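Local coordinates for protein beta-glucoside phosphorylase BglX (Unidentified, PDB 5VQE) that probably cleaves beta-glucosides by phosphorolysis, passing the glucosyl unit to phosphate, and binds 2-deoxy-2-fluoroglucose in its glycoside hydrolase family 3 domain, at residues C39-D44 / M63-K68; P86-C91 / V141-E146; C132-S137 / R184-L189. All coordinates share one frame; numbering follows the deposited sequence.

Contact 1. Residues C39-D44 / M63-K68; sequences CEIIWD and MYRPFK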
loop_
_atom_site.group_PDB
_atom_site.type_symbol
_atom_site.label_atom_id
_atom_site.label_comp_id
_atom_site.label_asym_id
_atom_site.label_seq_id
_atom_site.Cartn_x
_atom_site.Cartn_y
_atom_site.Cartn_z
ATOM N N CYS A 39 1.519 12.240 -14.035
ATOM C CA CYS A 39 2.290 11.017 -13.864
ATOM C C CYS A 39 1.670 9.921 -14.718
ATOM O O CYS A 39 0.465 9.666 -14.624
ATOM C CB CYS A 39 2.318 10.577 -12.402
ATOM S SG CYS A 39 3.164 9.019 -12.193
ATOM N N GLU A 40 2.492 9.270 -15.537
ATOM C CA GLU A 40 2.042 8.185 -16.401
ATOM C C GLU A 40 2.483 6.831 -15.858
ATOM O O GLU A 40 3.621 6.669 -15.409
ATOM C CB GLU A 40 2.586 8.368 -17.817
ATOM C CG GLU A 40 1.817 9.361 -18.652
ATOM C CD GLU A 40 0.401 8.884 -18.969
ATOM O OE1 GLU A 40 0.222 7.704 -19.341
ATOM O OE2 GLU A 40 -0.541 9.686 -18.817
ATOM N N ILE A 41 1.587 5.851 -15.932
ATOM C CA ILE A 41 1.894 4.499 -15.482
ATOM C C ILE A 41 2.706 3.781 -16.551
ATOM O O ILE A 41 2.558 4.030 -17.750
ATOM C CB ILE A 41 0.595 3.736 -15.141
ATOM C CG1 ILE A 41 0.906 2.524 -14.262
ATOM C CG2 ILE A 41 -0.148 3.312 -16.406
ATOM C CD1 ILE A 41 -0.339 1.882 -13.665
ATOM N N ILE A 42 3.577 2.874 -16.116
ATOM C CA ILE A 42 4.428 2.117 -17.023
ATOM C C ILE A 42 4.381 0.644 -16.642
ATOM O O ILE A 42 4.517 0.292 -15.465
ATOM C CB ILE A 42 5.872 2.655 -17.013
ATOM C CG1 ILE A 42 5.907 3.949 -17.825
ATOM C CG2 ILE A 42 6.853 1.628 -17.578
ATOM C CD1 ILE A 42 7.197 4.658 -17.812
ATOM N N TRP A 43 4.184 -0.208 -17.644
ATOM C CA TRP A 43 4.196 -1.657 -17.494
ATOM C C TRP A 43 5.191 -2.235 -18.490
ATOM O O TRP A 43 5.546 -1.594 -19.483
ATOM C CB TRP A 43 2.811 -2.302 -17.731
ATOM C CG TRP A 43 1.675 -1.356 -18.067
ATOM C CD1 TRP A 43 1.664 -0.384 -19.028
ATOM C CD2 TRP A 43 0.375 -1.326 -17.457
ATOM N NE1 TRP A 43 0.451 0.259 -19.040
ATOM C CE2 TRP A 43 -0.360 -0.302 -18.089
ATOM C CE3 TRP A 43 -0.236 -2.060 -16.435
ATOM C CZ2 TRP A 43 -1.672 0.007 -17.731
ATOM C CZ3 TRP A 43 -1.541 -1.750 -16.083
ATOM C CH2 TRP A 43 -2.242 -0.727 -16.729
ATOM N N ASP A 44 5.637 -3.456 -18.218
ATOM C CA ASP A 44 6.563 -4.170 -19.100
ATOM C C ASP A 44 5.834 -5.390 -19.667
ATOM O O ASP A 44 5.815 -6.463 -19.064
ATOM C CB ASP A 44 7.835 -4.575 -18.361
ATOM C CG ASP A 44 8.893 -5.163 -19.298
ATOM O OD1 ASP A 44 9.926 -5.664 -18.804
ATOM O OD2 ASP A 44 8.700 -5.102 -20.531
ATOM N N MET A 63 5.185 6.060 -12.904
ATOM C CA MET A 63 5.169 5.025 -11.875
ATOM C C MET A 63 5.349 3.666 -12.537
ATOM O O MET A 63 4.673 3.361 -13.524
ATOM C CB MET A 63 3.865 5.020 -11.071
ATOM C CG MET A 63 3.965 4.133 -9.813
ATOM S SD MET A 63 2.419 3.485 -9.138
ATOM C CE MET A 63 2.056 2.205 -10.333
ATOM N N TYR A 64 6.259 2.860 -11.997
ATOM C CA TYR A 64 6.484 1.502 -12.478
ATOM C C TYR A 64 5.506 0.562 -11.782
ATOM O O TYR A 64 5.451 0.516 -10.548
ATOM C CB TYR A 64 7.915 1.027 -12.201
ATOM C CG TYR A 64 9.028 1.787 -12.899
ATOM C CD1 TYR A 64 8.825 2.388 -14.129
ATOM C CD2 TYR A 64 10.287 1.883 -12.329
ATOM C CE1 TYR A 64 9.837 3.071 -14.764
ATOM C CE2 TYR A 64 11.311 2.572 -12.960
ATOM C CZ TYR A 64 11.076 3.158 -14.180
ATOM O OH TYR A 64 12.081 3.843 -14.818
ATOM N N ARG A 65 4.724 -0.169 -12.573
ATOM C CA ARG A 65 4.064 -1.371 -12.090
ATOM C C ARG A 65 5.121 -2.422 -11.785
ATOM O O ARG A 65 6.288 -2.261 -12.147
ATOM C CB ARG A 65 3.079 -1.896 -13.128
ATOM C CG ARG A 65 1.807 -1.066 -13.259
ATOM C CD ARG A 65 0.893 -1.189 -12.033
ATOM N NE ARG A 65 0.645 -2.575 -11.648
ATOM C CZ ARG A 65 -0.084 -3.430 -12.358
ATOM N NH1 ARG A 65 -0.638 -3.051 -13.503
ATOM N NH2 ARG A 65 -0.255 -4.672 -11.928
ATOM N N PRO A 66 4.747 -3.516 -11.121
ATOM C CA PRO A 66 5.746 -4.545 -10.799
ATOM C C PRO A 66 6.212 -5.310 -12.024
ATOM O O PRO A 66 5.455 -6.079 -12.625
ATOM C CB PRO A 66 5.014 -5.471 -9.816
ATOM C CG PRO A 66 3.811 -4.733 -9.377
ATOM C CD PRO A 66 3.445 -3.812 -10.505
ATOM N N PHE A 67 7.452 -5.072 -12.420
ATOM C CA PHE A 67 8.152 -5.955 -13.336
ATOM C C PHE A 67 9.588 -6.066 -12.824
ATOM O O PHE A 67 9.893 -5.655 -11.701
ATOM C CB PHE A 67 8.007 -5.459 -14.783
ATOM C CG PHE A 67 8.383 -4.019 -14.993
ATOM C CD1 PHE A 67 7.432 -3.017 -14.892
ATOM C CD2 PHE A 67 9.675 -3.675 -15.331
ATOM C CE1 PHE A 67 7.769 -1.694 -15.100
ATOM C CE2 PHE A 67 10.020 -2.348 -15.544
ATOM C CZ PHE A 67 9.064 -1.357 -15.426
ATOM N N LYS A 68 10.475 -6.642 -13.628
ATOM C CA LYS A 68 11.775 -7.060 -13.114
ATOM C C LYS A 68 12.688 -5.872 -12.840
ATOM O O LYS A 68 12.717 -4.893 -13.592
ATOM C CB LYS A 68 12.456 -8.016 -14.096
ATOM C CG LYS A 68 11.900 -9.431 -14.040
ATOM C CD LYS A 68 12.635 -10.356 -14.999
ATOM C CE LYS A 68 11.885 -11.672 -15.208
ATOM N NZ LYS A 68 10.680 -11.494 -16.070
HETATM O O HOH W 1 10.018 -7.378 -16.407
#

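Contact 2. Residues P86-C91 / V141-E146; sequences PLLIAC and VNWTYE. With G2F (2-deoxy-2-fluoro-alpha-D-glucopyranose), chain B.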
loop_
_atom_site.group_PDB
_atom_site.type_symbol
_atom_site.label_atom_id
_atom_site.label_comp_id
_atom_site.label_asym_id
_atom_site.label_seq_id
_atom_site.Cartn_x
_atom_site.Cartn_y
_atom_site.Cartn_z
ATOM N N PRO A 86 14.082 16.135 -15.897
ATOM C CA PRO A 86 14.131 14.828 -15.234
ATOM C C PRO A 86 12.781 14.449 -14.644
ATOM O O PRO A 86 12.032 15.297 -14.160
ATOM C CB PRO A 86 15.183 15.021 -14.133
ATOM C CG PRO A 86 16.034 16.119 -14.601
ATOM C CD PRO A 86 15.149 17.028 -15.411
ATOM N N LEU A 87 12.505 13.151 -14.648
ATOM C CA LEU A 87 11.255 12.603 -14.140
ATOM C C LEU A 87 11.358 12.259 -12.660
ATOM O O LEU A 87 12.384 11.751 -12.204
ATOM C CB LEU A 87 10.887 11.325 -14.898
ATOM C CG LEU A 87 10.614 11.462 -16.396
ATOM C CD1 LEU A 87 10.812 10.126 -17.108
ATOM C CD2 LEU A 87 9.207 11.972 -16.602
ATOM N N LEU A 88 10.277 12.504 -11.921
ATOM C CA LEU A 88 10.048 11.746 -10.697
ATOM C C LEU A 88 9.614 10.340 -11.091
ATOM O O LEU A 88 8.779 10.172 -11.987
ATOM C CB LEU A 88 8.987 12.410 -9.824
ATOM C CG LEU A 88 9.335 13.799 -9.284
ATOM C CD1 LEU A 88 8.127 14.391 -8.615
ATOM C CD2 LEU A 88 10.504 13.742 -8.321
ATOM N N ILE A 89 10.216 9.332 -10.463
ATOM C CA ILE A 89 9.955 7.931 -10.783
ATOM C C ILE A 89 9.401 7.278 -9.527
ATOM O O ILE A 89 10.130 7.079 -8.547
ATOM C CB ILE A 89 11.214 7.207 -11.285
ATOM C CG1 ILE A 89 11.707 7.845 -12.589
ATOM C CG2 ILE A 89 10.922 5.737 -11.531
ATOM C CD1 ILE A 89 13.051 7.344 -13.049
ATOM N N ALA A 90 8.114 6.946 -9.554
ATOM C CA ALA A 90 7.401 6.455 -8.388
ATOM C C ALA A 90 7.180 4.947 -8.451
ATOM O O ALA A 90 7.275 4.318 -9.509
ATOM C CB ALA A 90 6.052 7.166 -8.253
ATOM N N CYS A 91 6.890 4.374 -7.283
ATOM C CA CYS A 91 6.590 2.955 -7.154
ATOM C C CYS A 91 5.802 2.744 -5.861
ATOM O O CYS A 91 6.055 3.426 -4.858
ATOM C CB CYS A 91 7.885 2.121 -7.150
ATOM S SG CYS A 91 7.672 0.348 -7.505
ATOM N N VAL A 141 14.130 4.361 -8.834
ATOM C CA VAL A 141 12.967 4.920 -8.163
ATOM C C VAL A 141 13.418 5.999 -7.189
ATOM O O VAL A 141 14.351 5.796 -6.396
ATOM C CB VAL A 141 12.177 3.814 -7.446
ATOM C CG1 VAL A 141 11.064 4.410 -6.588
ATOM C CG2 VAL A 141 11.599 2.845 -8.449
ATOM N N ASN A 142 12.753 7.156 -7.236
ATOM C CA ASN A 142 13.052 8.245 -6.314
ATOM C C ASN A 142 11.826 8.718 -5.540
ATOM O O ASN A 142 11.905 9.739 -4.847
ATOM C CB ASN A 142 13.699 9.421 -7.059
ATOM C CG ASN A 142 12.887 9.906 -8.246
ATOM O OD1 ASN A 142 11.656 9.984 -8.203
ATOM N ND2 ASN A 142 13.589 10.260 -9.323
ATOM N N TRP A 143 10.717 7.983 -5.601
ATOM C CA TRP A 143 9.459 8.400 -4.986
ATOM C C TRP A 143 8.673 7.142 -4.640
ATOM O O TRP A 143 8.268 6.410 -5.542
ATOM C CB TRP A 143 8.677 9.284 -5.952
ATOM C CG TRP A 143 7.484 10.001 -5.397
ATOM C CD1 TRP A 143 7.097 10.101 -4.088
ATOM C CD2 TRP A 143 6.525 10.741 -6.156
ATOM N NE1 TRP A 143 5.948 10.860 -3.993
ATOM C CE2 TRP A 143 5.582 11.262 -5.252
ATOM C CE3 TRP A 143 6.373 11.013 -7.520
ATOM C CZ2 TRP A 143 4.496 12.035 -5.673
ATOM C CZ3 TRP A 143 5.294 11.771 -7.931
ATOM C CH2 TRP A 143 4.382 12.285 -7.010
ATOM N N THR A 144 8.464 6.872 -3.358
ATOM C CA THR A 144 7.608 5.766 -2.952
ATOM C C THR A 144 6.266 6.331 -2.516
ATOM O O THR A 144 6.214 7.307 -1.758
ATOM C CB THR A 144 8.222 4.916 -1.837
ATOM O OG1 THR A 144 7.369 3.795 -1.593
ATOM C CG2 THR A 144 8.396 5.689 -0.542
ATOM N N TYR A 145 5.192 5.752 -3.046
ATOM C CA TYR A 145 3.838 6.170 -2.710
ATOM C C TYR A 145 3.436 5.570 -1.366
ATOM O O TYR A 145 2.432 4.860 -1.271
ATOM C CB TYR A 145 2.857 5.733 -3.801
ATOM C CG TYR A 145 2.873 6.519 -5.093
ATOM C CD1 TYR A 145 3.217 7.866 -5.126
ATOM C CD2 TYR A 145 2.488 5.912 -6.284
ATOM C CE1 TYR A 145 3.189 8.579 -6.311
ATOM C CE2 TYR A 145 2.454 6.619 -7.468
ATOM C CZ TYR A 145 2.800 7.947 -7.481
ATOM O OH TYR A 145 2.758 8.631 -8.679
ATOM N N GLU A 146 4.245 5.805 -0.342
ATOM C CA GLU A 146 4.044 5.251 0.989
ATOM C C GLU A 146 4.689 6.204 1.985
ATOM O O GLU A 146 5.588 6.966 1.620
ATOM C CB GLU A 146 4.674 3.860 1.117
ATOM C CG GLU A 146 4.545 2.936 -0.091
ATOM C CD GLU A 146 3.180 2.296 -0.253
ATOM O OE1 GLU A 146 2.408 2.229 0.731
ATOM O OE2 GLU A 146 2.885 1.841 -1.386
HETATM C C1 G2F B . -4.397 4.822 -5.999
HETATM C C2 G2F B . -4.228 3.975 -4.697
HETATM C C3 G2F B . -2.847 4.331 -4.070
HETATM C C4 G2F B . -1.739 4.099 -5.143
HETATM C C5 G2F B . -2.073 4.986 -6.390
HETATM C C6 G2F B . -1.027 4.742 -7.549
HETATM O O3 G2F B . -2.596 3.407 -3.044
HETATM O O4 G2F B . -0.534 4.582 -4.612
HETATM O O5 G2F B . -3.337 4.588 -6.894
HETATM O O6 G2F B . -0.946 3.366 -7.790
HETATM F F2 G2F B . -5.202 4.285 -3.813
#

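Contact 3. Residues C132-S137 / R184-L189; sequences CASEGS and RKWGVL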
loop_
_atom_site.group_PDB
_atom_site.type_symbol
_atom_site.label_atom_id
_atom_site.label_comp_id
_atom_site.label_asym_id
_atom_site.label_seq_id
_atom_site.Cartn_x
_atom_site.Cartn_y
_atom_site.Cartn_z
ATOM N N CYS A 132 12.556 -0.909 1.086
ATOM C CA CYS A 132 11.821 -0.317 -0.025
ATOM C C CYS A 132 12.694 0.672 -0.785
ATOM O O CYS A 132 12.808 0.611 -2.014
ATOM C CB CYS A 132 10.564 0.386 0.481
ATOM S SG CYS A 132 9.336 -0.667 1.294
ATOM N N ALA A 133 13.309 1.602 -0.063
ATOM C CA ALA A 133 14.061 2.670 -0.699
ATOM C C ALA A 133 15.410 2.177 -1.204
ATOM O O ALA A 133 15.870 2.604 -2.272
ATOM C CB ALA A 133 14.233 3.827 0.282
ATOM N N SER A 134 16.055 1.281 -0.455
ATOM C CA SER A 134 17.332 0.735 -0.899
ATOM C C SER A 134 17.173 -0.011 -2.216
ATOM O O SER A 134 17.928 0.219 -3.170
ATOM C CB SER A 134 17.915 -0.185 0.173
ATOM O OG SER A 134 19.133 -0.741 -0.274
ATOM N N GLU A 135 16.190 -0.911 -2.291
ATOM C CA GLU A 135 16.000 -1.690 -3.513
ATOM C C GLU A 135 15.399 -0.838 -4.623
ATOM O O GLU A 135 15.809 -0.940 -5.786
ATOM C CB GLU A 135 15.139 -2.914 -3.199
ATOM C CG GLU A 135 15.795 -3.799 -2.133
ATOM C CD GLU A 135 15.204 -5.184 -2.033
ATOM O OE1 GLU A 135 14.130 -5.423 -2.624
ATOM O OE2 GLU A 135 15.829 -6.043 -1.367
ATOM N N GLY A 136 14.463 0.047 -4.282
ATOM C CA GLY A 136 13.903 0.936 -5.286
ATOM C C GLY A 136 14.940 1.866 -5.889
ATOM O O GLY A 136 15.009 2.030 -7.107
ATOM N N SER A 137 15.761 2.494 -5.044
ATOM C CA SER A 137 16.714 3.473 -5.563
ATOM C C SER A 137 17.772 2.817 -6.437
ATOM O O SER A 137 18.318 3.469 -7.334
ATOM C CB SER A 137 17.377 4.254 -4.421
ATOM O OG SER A 137 18.132 3.427 -3.547
ATOM N N ARG A 184 14.328 8.126 3.745
ATOM C CA ARG A 184 15.161 9.312 3.568
ATOM C C ARG A 184 16.640 8.966 3.593
ATOM O O ARG A 184 17.461 9.695 3.022
ATOM C CB ARG A 184 14.841 10.339 4.653
ATOM C CG ARG A 184 13.433 10.863 4.531
ATOM C CD ARG A 184 13.120 11.981 5.481
ATOM N NE ARG A 184 11.736 12.370 5.255
ATOM C CZ ARG A 184 10.759 12.300 6.149
ATOM N NH1 ARG A 184 10.981 11.883 7.389
ATOM N NH2 ARG A 184 9.540 12.668 5.789
ATOM N N LYS A 185 16.998 7.867 4.257
ATOM C CA LYS A 185 18.379 7.410 4.253
ATOM C C LYS A 185 18.844 7.057 2.846
ATOM O O LYS A 185 20.047 7.115 2.565
ATOM C CB LYS A 185 18.509 6.215 5.209
ATOM C CG LYS A 185 19.724 5.334 4.982
ATOM C CD LYS A 185 19.936 4.351 6.143
ATOM C CE LYS A 185 21.057 3.354 5.829
ATOM N NZ LYS A 185 21.341 2.425 6.969
ATOM N N TRP A 186 17.916 6.739 1.944
ATOM C CA TRP A 186 18.257 6.339 0.587
ATOM C C TRP A 186 17.783 7.341 -0.459
ATOM O O TRP A 186 17.772 7.020 -1.649
ATOM C CB TRP A 186 17.699 4.939 0.312
ATOM C CG TRP A 186 18.360 3.910 1.176
ATOM C CD1 TRP A 186 17.930 3.459 2.389
ATOM C CD2 TRP A 186 19.587 3.227 0.908
ATOM N NE1 TRP A 186 18.810 2.533 2.890
ATOM C CE2 TRP A 186 19.839 2.376 2.001
ATOM C CE3 TRP A 186 20.502 3.256 -0.152
ATOM C CZ2 TRP A 186 20.960 1.553 2.062
ATOM C CZ3 TRP A 186 21.619 2.439 -0.085
ATOM C CH2 TRP A 186 21.838 1.603 1.014
ATOM N N GLY A 187 17.423 8.555 -0.048
ATOM C CA GLY A 187 17.140 9.612 -1.003
ATOM C C GLY A 187 15.843 9.439 -1.760
ATOM O O GLY A 187 15.725 9.914 -2.896
ATOM N N VAL A 188 14.863 8.770 -1.161
ATOM C CA VAL A 188 13.590 8.489 -1.809
ATOM C C VAL A 188 12.506 9.295 -1.109
ATOM O O VAL A 188 12.360 9.222 0.116
ATOM C CB VAL A 188 13.275 6.985 -1.783
ATOM C CG1 VAL A 188 11.858 6.710 -2.287
ATOM C CG2 VAL A 188 14.296 6.224 -2.635
ATOM N N LEU A 189 11.752 10.057 -1.890
ATOM C CA LEU A 189 10.630 10.815 -1.365
ATOM C C LEU A 189 9.528 9.874 -0.887
ATOM O O LEU A 189 9.302 8.805 -1.465
ATOM C CB LEU A 189 10.081 11.745 -2.443
ATOM C CG LEU A 189 11.044 12.735 -3.101
ATOM C CD1 LEU A 189 10.368 13.442 -4.282
ATOM C CD2 LEU A 189 11.550 13.747 -2.096
#

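Contact 1. Residues C39-D44 / M63-K68
Arg65 reaches across the end of the neighbouring strand, touching Ile42 O, Ile41 CD1 and finally the Trp43 ring. Its CB lies 3.5 Å from Ile42 O, the carbonyl that also accepts the Arg65 N-H (2.9 Å, 167° at the hydrogen). Next, CG rests 3.7 Å from Ile41 CD1, and CD meets the same methyl. Bends at chi2 and chi3 then fold the chain beside Trp43, where NH1 arrives at the edge of the indole, near its plane, with the guanidinium turned 76° from the ring. The 3.0 Å from NH1 to Trp43 CZ3 is too tight to read closely, and Trp43 has an eclipsed chi1 of 0°, so this detail is doubtful. Ile42 N to Met63 O and Met63 N to Glu40 O complete the parallel pairing. Phe67 presents one face to Asp44 CB, 3.8 Å from the ring centroid in a CH-pi contact, with the carboxylate standing nearly upright to the ring. A water accepts from Lys68 N and donates to Asp44 OD1 (2.9 Å), an oxygen that also forms a salt bridge with Arg71. Strands 38-42 and 61-64 lie side by side in a parallel sheet, between strands 316-317 and 88-91. Helix 69-82 covers Ile42, Tyr64 and Phe67, while Met63, bearing the opposite way from Tyr64, touches the bound sugar.

Contact 2. Residues P86-C91 / V141-E146
Ala90 points its methyl at the face of Tyr145, CB standing 3.8 Å from the ring centroid in a CH-pi contact. The same methyl touches Trp143, obliquely, so one small side chain fills the angle between two large ones. The aromatics are themselves turned against each other: Tyr145 CE1 sits 3.6 Å above the centre of the Trp143 ring, whereas Trp143 CZ2 lies at the tyrosine's edge, in its plane. Leu88 extends the apolar row, crossing the indole with CB 3.8 Å from Trp143 CE3. On the other side of the strand Val141 turns both methyls to Cys91, CG1 and CG2 each 4.0 Å from Cys91 CB.

Asn142 stands at about a right angle to Leu88. With CG held between its backbone N and carbonyl carbon (chi1 54°), its amide curls back to the neighbouring strand: OD1 accepts Ile89 N at 2.8 Å, the donor tilted from the amide plane, and ND2 reaches Leu87 O in a weak bond. Its own backbone N binds Ile89 O, so Asn142 grips Ile89 at both polar backbone atoms. Farther along, Tyr145 N donates to Cys91 O (3.1 Å), and Tyr145 centres an inverse gamma turn. Lys193 takes up Tyr145 O and the Glu146 carboxylate. Parallel strands ending in loops at a sugar site are characteristic of the TIM-barrel-like N-terminal domain of family 3 glycosidases; here Tyr145 CB comes within 3.7 Å of G2F O4 at the pocket wall.

Contact 3. Residues C132-S137 / R184-L189
A type I turn from Arg184 to Gly187 carries Trp186 onto Ala133 and Ser134 of the facing helix. At the start of the turn, Arg184 points away from that helix and is tied to Glu236 by a salt bridge; Lys185 reaches Glu130. Trp186 makes the broadest contact. Its CB meets Ala133 CB at 3.6 Å, and its indole lies flat over Ser134, whose CB stands 3.8 Å from the centroid of the five-membered ring, 16° off the normal. Glu130, one turn earlier, accepts the indole N-H and helps fix the ring's rotation. Ser137 approaches the six-membered ring obliquely, with OG 4.1 Å from Trp186 CE3. That hydroxyl is folded back (chi1 62°) to donate to Ala133 O at 2.7 Å, an oxygen also bound by Ser137 N from the opposite face of the carbonyl plane. Gly187 closes the turn with a positive phi. Val188 turns CG2 against the helix, 3.8 Å from Ala133 CB, and also touches Ser137 CB. Leu189, farther from the helix, bonds through its backbone to Asn142 and Thr144. The segment thus links helix 169-184 to strand 191-195, packed against helix 122-138 and alongside strand 143-144.

Overall arrangement
All three contacts lie in the family 3 N-terminal domain. Contacts 1 and 2 share one parallel sheet, in which strands 61-64 and 88-91 are neighbours; their centres are 11 Å apart and Met63 SD packs on Tyr145 CE2, two residues of the sugar pocket. Contact 3 lies 9 Å from contact 2, centre to centre, where its loop adjoins strand 143-144. From contact 1 it is about 17 Å away between centres, without touching. Contact 1 closes before contact 2 opens, whereas the segments of contacts 2 and 3 alternate: helix 122-138 leads into strand 143-144, and the loop after helix 169-184 packs on both. The side chain of Val188 lies about 13 Å from the sugar.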